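PDB 3TTY: beta-galactosidase from Bacillus circulans subsp. alkalophilus, which hydrolyses terminal non-reducing beta-D-galactosyl residues of beta-galactosides, in a TIM-barrel active site that binds galactose. Local coordinates for residues I37-V42 against T341-Q346; I142-V147 against P302-E307; I9-D14 against K381-L386. One frame throughout, in Å; residues are numbered along the deposited sequence.

All three interactions are buried and belong to one eight-stranded barrel, but they sit on different sides of its wall. Interactions 1 and 2 are inside it: each joins two non-neighbouring strands through methionines, and each has one residue on the bound galactose, Phe345 in the first and Glu307 in the second. Their strands 339-344 and 303-307 are neighbours, and Thr341 OG1 is probably hydrogen-bonded to Leu305 O, 3.0 Å away. Interaction 3 is on the outside, where strand 10-14 and Ile9 just before it meet helix 371-386 through aliphatic and aromatic carbon and one bridging water. That strand separates 39-42 from 339-344, so the two strands of interaction 1 flank it.

Interaction 1. Residues I37-V42 against T341-Q346; sequences IDVATV and TVMFFQ. With GLA (alpha-D-galactopyranose), chain H.
Val39 and Met343 mark the closest approach of the two backbones, Val39 CA to Met343 CA 8.0 Å, too far for strand pairing. In this TIM barrel, strands 39-42 and 339-344 are the second and eighth, and strand 10-14 runs between them; side chains inside the barrel bridge the gap. Met343 CG lies beside its own backbone N, and a bend at chi3 (59°) folds the terminal methyl round toward the other strand. Val39 CG1 meets this hook at both ends, 3.9 Å from Met343 CG and 3.9 Å from Met343 CE, with the two side chains crossing at about a right angle. The same methyl approaches Thr41, Met343 CE to Thr41 OG1 3.3 Å, a close contact but no hydrogen bond. Phe345, two residues after Met343, lines the galactose pocket, its ring also edge-to-face with His358. The peptide bond from Phe345 to Gln346 is cis, and Gln346 CB lies over the centre of one ring face, 3.6 Å above the plane. The sugar rests on the opposite face, with GLA C4 over the centre of the Phe345 ring, 3.8 Å above its plane.

Interaction 2. Residues I142-V147 against P302-E307; sequences IVMWHV and PFMLME. With GLA (alpha-D-galactopyranose), chain H.
Met306 SD lies at the edge of the His146 ring, 3.8 Å from His146 CD2, in a Met-aromatic contact 73° off the ring normal. Two residues back on each strand, Met144 and Met304 slide past each other in opposite directions, with Met144 CE 3.7 Å from Met304 SD. A water links the strands at the sugar end: it lies in the plane of the His146 ring, 3.0 Å from His146 NE2, and donates to Glu307 OE2 over 2.8 Å. The two strands, 142-146 and 303-307, are the fourth and seventh of the TIM barrel, so this contact spans its interior past two intervening strands. Glu307 is extended beyond CG, which carries its carboxylate to the bound galactose; GLA O2 donates to Glu307 OE2 over 2.8 Å, while OE1 takes a bond from GLA O1 modelled so short that its length is doubtful. Further out, Tyr277 OH is hydrogen-bonded to Glu307 OE1, and Asn252 ND2 makes a weak bond to Glu307 OE2. Exchanging Glu307 for an alanine would probably leave GLA O2, the water and Tyr277 OH without this partner and open a gap beneath the sugar.

Interaction 3. Residues I9-D14 against K381-L386; sequences IWYGGD and KELQQL
The Tyr11 ring takes Leu383 CD2 obliquely along its CG-CD1-CE1 side, 3.5 Å from Tyr11 CD1 and 3.8 Å from Tyr11 CE1; the Phe344 ring also meets it, the two planes at about 70°. This is the outer layer of the (beta/alpha)8 barrel: the first strand, 10-14, and Ile9 just before it pack against helix 371-386, the helix that follows the eighth strand. The first torsion of Tyr11 swings the ring away from its own backbone N, and its hydroxyl is hydrogen-bonded to Cys376 O of the same helix, fixing the polar end while carbon meets carbon below it. Leu383 lies at the centre of the contact, touching both Ile9 and Tyr11. Its torsions, chi1 -92° and chi2 10°, are far from the usual leucine values, which may reflect tight quarters or uncertainty in the model. It meets Ile9 at about a right angle, Ile9 CG2 to Leu383 CG 4.1 Å. One turn further on, Leu386 CD1 touches Ile9 CD1 at 4.2 Å, so Ile9 touches two leucines three residues apart, on one side of the helix. Tyr332 of helix 326-336 packs on both leucines, and Glu382 forms a salt bridge with Arg328 of that helix. Polar backbone groups meet through one water, which accepts from Ile9 N at 3.0 Å and donates to Leu383 O at 2.7 Å.

Interaction 1. Residues I37-V42 against T341-Q346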
loop_
_atom_site.group_PDB
_atom_site.type_symbol
_atom_site.label_atom_id
_atom_site.label_comp_id
_atom_site.label_asym_id
_atom_site.label_seq_id
_atom_site.Cartn_x
_atom_site.Cartn_y
_atom_site.Cartn_z
ATOM N N ILE A 37 21.445 34.775 -19.502
ATOM C CA ILE A 37 20.121 34.747 -18.889
ATOM C C ILE A 37 19.518 36.145 -18.890
ATOM O O ILE A 37 20.116 37.079 -18.354
ATOM C CB ILE A 37 20.188 34.181 -17.455
ATOM C CG1 ILE A 37 20.230 32.650 -17.520
ATOM C CG2 ILE A 37 19.000 34.676 -16.605
ATOM C CD1 ILE A 37 20.790 31.987 -16.282
ATOM N N ASP A 38 18.338 36.289 -19.488
ATOM C CA ASP A 38 17.731 37.602 -19.680
ATOM C C ASP A 38 16.279 37.720 -19.172
ATOM O O ASP A 38 15.614 38.748 -19.381
ATOM C CB ASP A 38 17.849 38.053 -21.150
ATOM C CG ASP A 38 17.379 36.989 -22.141
ATOM O OD1 ASP A 38 16.685 36.032 -21.727
ATOM O OD2 ASP A 38 17.697 37.117 -23.344
ATOM N N VAL A 39 15.789 36.677 -18.507
ATOM C CA VAL A 39 14.474 36.750 -17.871
ATOM C C VAL A 39 14.469 36.150 -16.463
ATOM O O VAL A 39 15.067 35.113 -16.211
ATOM C CB VAL A 39 13.375 36.114 -18.748
ATOM C CG1 VAL A 39 13.570 34.616 -18.872
ATOM C CG2 VAL A 39 11.999 36.446 -18.194
ATOM N N ALA A 40 13.802 36.826 -15.542
ATOM C CA ALA A 40 13.691 36.346 -14.178
ATOM C C ALA A 40 12.219 36.265 -13.805
ATOM O O ALA A 40 11.449 37.195 -14.079
ATOM C CB ALA A 40 14.451 37.275 -13.204
ATOM N N THR A 41 11.829 35.145 -13.201
ATOM C CA THR A 41 10.474 34.951 -12.698
ATOM C C THR A 41 10.545 35.131 -11.192
ATOM O O THR A 41 11.032 34.263 -10.478
ATOM C CB THR A 41 9.958 33.524 -13.011
ATOM O OG1 THR A 41 9.916 33.318 -14.431
ATOM C CG2 THR A 41 8.568 33.292 -12.413
ATOM N N VAL A 42 10.072 36.266 -10.701
ATOM C CA VAL A 42 10.299 36.624 -9.306
ATOM C C VAL A 42 8.999 36.736 -8.526
ATOM O O VAL A 42 7.913 36.790 -9.112
ATOM C CB VAL A 42 11.055 37.953 -9.201
ATOM C CG1 VAL A 42 12.329 37.894 -10.045
ATOM C CG2 VAL A 42 10.157 39.088 -9.664
ATOM N N THR A 341 10.015 30.209 -25.279
ATOM C CA THR A 341 10.912 30.548 -24.189
ATOM C C THR A 341 11.539 29.252 -23.701
ATOM O O THR A 341 10.953 28.175 -23.859
ATOM C CB THR A 341 10.172 31.202 -22.997
ATOM O OG1 THR A 341 9.386 30.216 -22.330
ATOM C CG2 THR A 341 9.275 32.326 -23.450
ATOM N N VAL A 342 12.734 29.338 -23.134
ATOM C CA VAL A 342 13.223 28.247 -22.297
ATOM C C VAL A 342 13.678 28.770 -20.936
ATOM O O VAL A 342 14.650 29.520 -20.818
ATOM C CB VAL A 342 14.275 27.312 -22.990
ATOM C CG1 VAL A 342 14.345 27.555 -24.485
ATOM C CG2 VAL A 342 15.617 27.415 -22.336
ATOM N N MET A 343 12.936 28.382 -19.909
ATOM C CA MET A 343 13.156 28.901 -18.574
ATOM C C MET A 343 13.232 27.764 -17.559
ATOM O O MET A 343 12.674 26.682 -17.776
ATOM C CB MET A 343 12.073 29.913 -18.240
ATOM C CG MET A 343 12.086 31.074 -19.212
ATOM S SD MET A 343 10.588 32.068 -19.304
ATOM C CE MET A 343 10.402 32.671 -17.620
ATOM N N PHE A 344 13.950 28.014 -16.468
ATOM C CA PHE A 344 14.288 26.985 -15.491
ATOM C C PHE A 344 13.589 27.204 -14.163
ATOM O O PHE A 344 13.265 28.342 -13.791
ATOM C CB PHE A 344 15.801 27.030 -15.161
ATOM C CG PHE A 344 16.708 26.715 -16.321
ATOM C CD1 PHE A 344 16.803 25.417 -16.816
ATOM C CD2 PHE A 344 17.497 27.712 -16.888
ATOM C CE1 PHE A 344 17.641 25.113 -17.877
ATOM C CE2 PHE A 344 18.347 27.424 -17.957
ATOM C CZ PHE A 344 18.418 26.120 -18.452
ATOM N N PHE A 345 13.402 26.113 -13.424
ATOM C CA PHE A 345 13.471 26.212 -11.973
ATOM C C PHE A 345 14.801 25.573 -11.564
ATOM O O PHE A 345 15.075 24.444 -11.971
ATOM C CB PHE A 345 12.316 25.488 -11.275
ATOM C CG PHE A 345 12.306 25.687 -9.779
ATOM C CD1 PHE A 345 11.588 26.733 -9.207
ATOM C CD2 PHE A 345 13.045 24.859 -8.950
ATOM C CE1 PHE A 345 11.591 26.941 -7.830
ATOM C CE2 PHE A 345 13.056 25.055 -7.567
ATOM C CZ PHE A 345 12.326 26.099 -7.009
ATOM N N GLN A 346 15.655 26.278 -10.821
ATOM C CA GLN A 346 15.579 27.715 -10.592
ATOM C C GLN A 346 16.980 28.278 -10.860
ATOM O O GLN A 346 17.902 27.525 -11.164
ATOM C CB GLN A 346 15.128 28.033 -9.162
ATOM C CG GLN A 346 15.944 27.347 -8.058
ATOM C CD GLN A 346 15.516 27.787 -6.654
ATOM O OE1 GLN A 346 15.240 28.960 -6.428
ATOM N NE2 GLN A 346 15.459 26.837 -5.710
HETATM C C1 GLA H . 7.104 22.866 -10.017
HETATM C C2 GLA H . 6.950 24.211 -9.263
HETATM C C3 GLA H . 8.300 24.863 -8.917
HETATM C C4 GLA H . 9.180 23.797 -8.284
HETATM C C5 GLA H . 9.267 22.585 -9.217
HETATM C C6 GLA H . 10.221 21.559 -8.593
HETATM O O1 GLA H . 7.570 22.965 -11.374
HETATM O O2 GLA H . 6.182 25.122 -10.033
HETATM O O3 GLA H . 8.149 25.945 -7.980
HETATM O O4 GLA H . 8.543 23.416 -7.071
HETATM O O5 GLA H . 7.973 21.982 -9.324
HETATM O O6 GLA H . 10.634 20.606 -9.581
#

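Interaction 2. Residues I142-V147 against P302-E307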
loop_
_atom_site.group_PDB
_atom_site.type_symbol
_atom_site.label_atom_id
_atom_site.label_comp_id
_atom_site.label_asym_id
_atom_site.label_seq_id
_atom_site.Cartn_x
_atom_site.Cartn_y
_atom_site.Cartn_z
ATOM N N ILE A 142 8.526 44.509 -17.041
ATOM C CA ILE A 142 7.572 43.421 -16.839
ATOM C C ILE A 142 6.947 42.976 -18.151
ATOM O O ILE A 142 6.199 43.718 -18.775
ATOM C CB ILE A 142 6.460 43.829 -15.868
ATOM C CG1 ILE A 142 7.065 44.298 -14.544
ATOM C CG2 ILE A 142 5.501 42.676 -15.656
ATOM C CD1 ILE A 142 6.039 44.786 -13.542
ATOM N N VAL A 143 7.242 41.747 -18.557
ATOM C CA VAL A 143 6.830 41.264 -19.861
ATOM C C VAL A 143 5.728 40.221 -19.756
ATOM O O VAL A 143 5.166 39.793 -20.772
ATOM C CB VAL A 143 8.026 40.633 -20.603
ATOM C CG1 VAL A 143 9.004 41.708 -21.094
ATOM C CG2 VAL A 143 8.737 39.630 -19.692
ATOM N N MET A 144 5.432 39.797 -18.531
ATOM C CA MET A 144 4.508 38.686 -18.305
ATOM C C MET A 144 4.081 38.636 -16.842
ATOM O O MET A 144 4.905 38.851 -15.955
ATOM C CB MET A 144 5.176 37.371 -18.711
ATOM C CG MET A 144 4.311 36.124 -18.574
ATOM S SD MET A 144 2.911 36.018 -19.732
ATOM C CE MET A 144 3.728 36.168 -21.314
ATOM N N TRP A 145 2.794 38.381 -16.597
ATOM C CA TRP A 145 2.299 38.104 -15.246
ATOM C C TRP A 145 2.194 36.597 -15.044
ATOM O O TRP A 145 1.704 35.875 -15.909
ATOM C CB TRP A 145 0.921 38.736 -14.986
ATOM C CG TRP A 145 0.923 40.226 -14.778
ATOM C CD1 TRP A 145 0.534 41.172 -15.677
ATOM C CD2 TRP A 145 1.323 40.940 -13.596
ATOM N NE1 TRP A 145 0.671 42.424 -15.136
ATOM C CE2 TRP A 145 1.153 42.311 -13.861
ATOM C CE3 TRP A 145 1.813 40.552 -12.348
ATOM C CZ2 TRP A 145 1.452 43.295 -12.926
ATOM C CZ3 TRP A 145 2.115 41.529 -11.423
ATOM C CH2 TRP A 145 1.935 42.883 -11.713
ATOM N N HIS A 146 2.638 36.143 -13.878
ATOM C CA HIS A 146 2.671 34.733 -13.517
ATOM C C HIS A 146 1.722 34.570 -12.320
ATOM O O HIS A 146 2.122 34.713 -11.154
ATOM C CB HIS A 146 4.136 34.364 -13.204
ATOM C CG HIS A 146 4.359 32.972 -12.688
ATOM N ND1 HIS A 146 3.612 32.416 -11.670
ATOM C CD2 HIS A 146 5.313 32.062 -12.994
ATOM C CE1 HIS A 146 4.082 31.211 -11.393
ATOM N NE2 HIS A 146 5.113 30.969 -12.179
ATOM N N VAL A 147 0.454 34.298 -12.624
ATOM C CA VAL A 147 -0.592 34.211 -11.599
ATOM C C VAL A 147 -0.437 32.973 -10.740
ATOM O O VAL A 147 -0.384 31.846 -11.262
ATOM C CB VAL A 147 -2.000 34.184 -12.217
ATOM C CG1 VAL A 147 -3.049 33.847 -11.150
ATOM C CG2 VAL A 147 -2.303 35.512 -12.902
ATOM N N PRO A 302 2.117 29.282 -29.952
ATOM C CA PRO A 302 3.332 28.888 -29.232
ATOM C C PRO A 302 3.168 29.128 -27.728
ATOM O O PRO A 302 2.368 29.975 -27.332
ATOM C CB PRO A 302 4.405 29.810 -29.831
ATOM C CG PRO A 302 3.879 30.140 -31.202
ATOM C CD PRO A 302 2.391 30.240 -31.039
ATOM N N PHE A 303 3.903 28.393 -26.902
ATOM C CA PHE A 303 3.756 28.532 -25.454
ATOM C C PHE A 303 5.077 28.891 -24.768
ATOM O O PHE A 303 6.130 28.914 -25.400
ATOM C CB PHE A 303 3.234 27.222 -24.876
ATOM C CG PHE A 303 4.109 26.053 -25.199
ATOM C CD1 PHE A 303 5.184 25.735 -24.385
ATOM C CD2 PHE A 303 3.885 25.300 -26.341
ATOM C CE1 PHE A 303 6.006 24.671 -24.692
ATOM C CE2 PHE A 303 4.707 24.242 -26.659
ATOM C CZ PHE A 303 5.762 23.918 -25.830
ATOM N N MET A 304 5.009 29.166 -23.470
ATOM C CA MET A 304 6.205 29.313 -22.648
ATOM C C MET A 304 6.561 27.978 -22.011
ATOM O O MET A 304 5.690 27.293 -21.479
ATOM C CB MET A 304 5.982 30.337 -21.524
ATOM C CG MET A 304 5.597 31.729 -21.979
ATOM S SD MET A 304 5.284 32.858 -20.603
ATOM C CE MET A 304 6.891 32.915 -19.785
ATOM N N LEU A 305 7.835 27.602 -22.084
ATOM C CA LEU A 305 8.395 26.622 -21.166
ATOM C C LEU A 305 8.724 27.498 -19.969
ATOM O O LEU A 305 9.662 28.313 -20.021
ATOM C CB LEU A 305 9.685 26.015 -21.725
ATOM C CG LEU A 305 10.161 24.587 -21.420
ATOM C CD1 LEU A 305 11.671 24.540 -21.105
ATOM C CD2 LEU A 305 9.352 23.902 -20.336
ATOM N N MET A 306 7.923 27.387 -18.915
ATOM C CA MET A 306 8.137 28.214 -17.734
ATOM C C MET A 306 9.204 27.576 -16.863
ATOM O O MET A 306 10.003 28.276 -16.252
ATOM C CB MET A 306 6.834 28.402 -16.948
ATOM C CG MET A 306 6.942 29.301 -15.720
ATOM S SD MET A 306 7.161 31.046 -16.116
ATOM C CE MET A 306 5.616 31.416 -16.959
ATOM N N GLU A 307 9.215 26.246 -16.806
ATOM C CA GLU A 307 10.234 25.543 -16.028
ATOM C C GLU A 307 10.706 24.220 -16.618
ATOM O O GLU A 307 10.029 23.583 -17.434
ATOM C CB GLU A 307 9.759 25.250 -14.604
ATOM C CG GLU A 307 9.125 26.387 -13.847
ATOM C CD GLU A 307 8.477 25.866 -12.584
ATOM O OE1 GLU A 307 8.975 24.839 -12.084
ATOM O OE2 GLU A 307 7.479 26.456 -12.097
HETATM C C1 GLA H . 7.104 22.866 -10.017
HETATM C C2 GLA H . 6.950 24.211 -9.263
HETATM C C3 GLA H . 8.300 24.863 -8.917
HETATM C C4 GLA H . 9.180 23.797 -8.284
HETATM C C5 GLA H . 9.267 22.585 -9.217
HETATM C C6 GLA H . 10.221 21.559 -8.593
HETATM O O1 GLA H . 7.570 22.965 -11.374
HETATM O O2 GLA H . 6.182 25.122 -10.033
HETATM O O3 GLA H . 8.149 25.945 -7.980
HETATM O O4 GLA H . 8.543 23.416 -7.071
HETATM O O5 GLA H . 7.973 21.982 -9.324
HETATM O O6 GLA H . 10.634 20.606 -9.581
HETATM O O HOH W 1 7.493 29.203 -12.378
#

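Interaction 3. Residues I9-D14 against K381-L386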
loop_
_atom_site.group_PDB
_atom_site.type_symbol
_atom_site.label_atom_id
_atom_site.label_comp_id
_atom_site.label_asym_id
_atom_site.label_seq_id
_atom_site.Cartn_x
_atom_site.Cartn_y
_atom_site.Cartn_z
ATOM N N ILE A 9 13.993 33.960 -27.927
ATOM C CA ILE A 9 13.590 32.896 -27.022
ATOM C C ILE A 9 14.100 33.268 -25.636
ATOM O O ILE A 9 15.301 33.224 -25.384
ATOM C CB ILE A 9 14.180 31.555 -27.473
ATOM C CG1 ILE A 9 13.602 31.183 -28.847
ATOM C CG2 ILE A 9 13.895 30.471 -26.444
ATOM C CD1 ILE A 9 14.314 30.070 -29.540
ATOM N N TRP A 10 13.192 33.675 -24.753
ATOM C CA TRP A 10 13.581 34.061 -23.394
ATOM C C TRP A 10 14.422 32.977 -22.712
ATOM O O TRP A 10 14.223 31.779 -22.929
ATOM C CB TRP A 10 12.348 34.363 -22.531
ATOM C CG TRP A 10 11.392 35.345 -23.149
ATOM C CD1 TRP A 10 11.523 35.977 -24.349
ATOM C CD2 TRP A 10 10.158 35.798 -22.592
ATOM N NE1 TRP A 10 10.448 36.794 -24.576
ATOM C CE2 TRP A 10 9.596 36.706 -23.511
ATOM C CE3 TRP A 10 9.477 35.528 -21.404
ATOM C CZ2 TRP A 10 8.382 37.347 -23.278
ATOM C CZ3 TRP A 10 8.272 36.161 -21.176
ATOM C CH2 TRP A 10 7.736 37.063 -22.109
ATOM N N TYR A 11 15.351 33.404 -21.869
ATOM C CA TYR A 11 16.236 32.468 -21.192
ATOM C C TYR A 11 16.492 32.913 -19.755
ATOM O O TYR A 11 17.034 33.996 -19.518
ATOM C CB TYR A 11 17.552 32.350 -21.960
ATOM C CG TYR A 11 18.368 31.155 -21.562
ATOM C CD1 TYR A 11 17.834 29.870 -21.639
ATOM C CD2 TYR A 11 19.677 31.306 -21.112
ATOM C CE1 TYR A 11 18.579 28.772 -21.277
ATOM C CE2 TYR A 11 20.429 30.222 -20.748
ATOM C CZ TYR A 11 19.887 28.953 -20.831
ATOM O OH TYR A 11 20.653 27.867 -20.466
ATOM N N GLY A 12 16.105 32.079 -18.798
ATOM C CA GLY A 12 16.152 32.458 -17.394
ATOM C C GLY A 12 15.245 31.547 -16.589
ATOM O O GLY A 12 15.185 30.349 -16.861
ATOM N N GLY A 13 14.535 32.097 -15.605
ATOM C CA GLY A 13 13.582 31.294 -14.844
ATOM C C GLY A 13 13.329 31.780 -13.432
ATOM O O GLY A 13 13.594 32.943 -13.104
ATOM N N ASP A 14 12.809 30.884 -12.598
ATOM C CA ASP A 14 12.499 31.210 -11.211
ATOM C C ASP A 14 13.746 31.710 -10.490
ATOM O O ASP A 14 14.806 31.090 -10.554
ATOM C CB ASP A 14 11.903 30.002 -10.486
ATOM C CG ASP A 14 10.391 29.853 -10.704
ATOM O OD1 ASP A 14 9.925 29.954 -11.860
ATOM O OD2 ASP A 14 9.660 29.621 -9.708
ATOM N N LYS A 381 24.088 31.147 -25.008
ATOM C CA LYS A 381 24.728 31.772 -26.164
ATOM C C LYS A 381 23.985 31.512 -27.489
ATOM O O LYS A 381 23.722 32.445 -28.247
ATOM C CB LYS A 381 26.197 31.345 -26.270
ATOM C CG LYS A 381 27.022 32.122 -27.305
ATOM C CD LYS A 381 28.520 31.924 -27.051
ATOM C CE LYS A 381 29.388 32.648 -28.074
ATOM N NZ LYS A 381 30.844 32.503 -27.752
ATOM N N GLU A 382 23.663 30.254 -27.764
ATOM C CA GLU A 382 22.886 29.908 -28.959
ATOM C C GLU A 382 21.553 30.668 -29.014
ATOM O O GLU A 382 21.177 31.213 -30.050
ATOM C CB GLU A 382 22.640 28.393 -29.015
ATOM C CG GLU A 382 23.923 27.578 -29.143
ATOM C CD GLU A 382 23.690 26.085 -29.070
ATOM O OE1 GLU A 382 22.589 25.669 -28.657
ATOM O OE2 GLU A 382 24.620 25.320 -29.418
ATOM N N LEU A 383 20.843 30.703 -27.894
ATOM C CA LEU A 383 19.571 31.412 -27.849
ATOM C C LEU A 383 19.746 32.879 -28.227
ATOM O O LEU A 383 18.914 33.445 -28.925
ATOM C CB LEU A 383 18.914 31.275 -26.482
ATOM C CG LEU A 383 17.950 30.094 -26.348
ATOM C CD1 LEU A 383 18.022 29.137 -27.535
ATOM C CD2 LEU A 383 18.207 29.378 -25.046
ATOM N N GLN A 384 20.830 33.495 -27.769
ATOM C CA GLN A 384 21.123 34.867 -28.176
ATOM C C GLN A 384 21.338 34.951 -29.683
ATOM O O GLN A 384 20.808 35.841 -30.341
ATOM C CB GLN A 384 22.336 35.409 -27.428
ATOM C CG GLN A 384 21.992 35.942 -26.055
ATOM C CD GLN A 384 23.216 36.161 -25.210
ATOM O OE1 GLN A 384 24.282 35.631 -25.509
ATOM N NE2 GLN A 384 23.074 36.938 -24.134
ATOM N N GLN A 385 22.096 33.997 -30.221
ATOM C CA GLN A 385 22.417 33.973 -31.640
ATOM C C GLN A 385 21.189 33.701 -32.516
ATOM O O GLN A 385 21.138 34.139 -33.664
ATOM C CB GLN A 385 23.510 32.939 -31.918
ATOM C CG GLN A 385 24.832 33.255 -31.221
ATOM C CD GLN A 385 25.839 32.105 -31.283
ATOM O OE1 GLN A 385 27.026 32.296 -31.002
ATOM N NE2 GLN A 385 25.366 30.905 -31.643
ATOM N N LEU A 386 20.204 32.983 -31.983
ATOM C CA LEU A 386 18.997 32.691 -32.758
ATOM C C LEU A 386 18.126 33.924 -32.929
ATOM O O LEU A 386 17.410 34.049 -33.918
ATOM C CB LEU A 386 18.186 31.554 -32.132
ATOM C CG LEU A 386 18.784 30.149 -32.214
ATOM C CD1 LEU A 386 17.918 29.175 -31.456
ATOM C CD2 LEU A 386 18.951 29.704 -33.667
HETATM O O HOH W 2 16.323 33.166 -29.584
#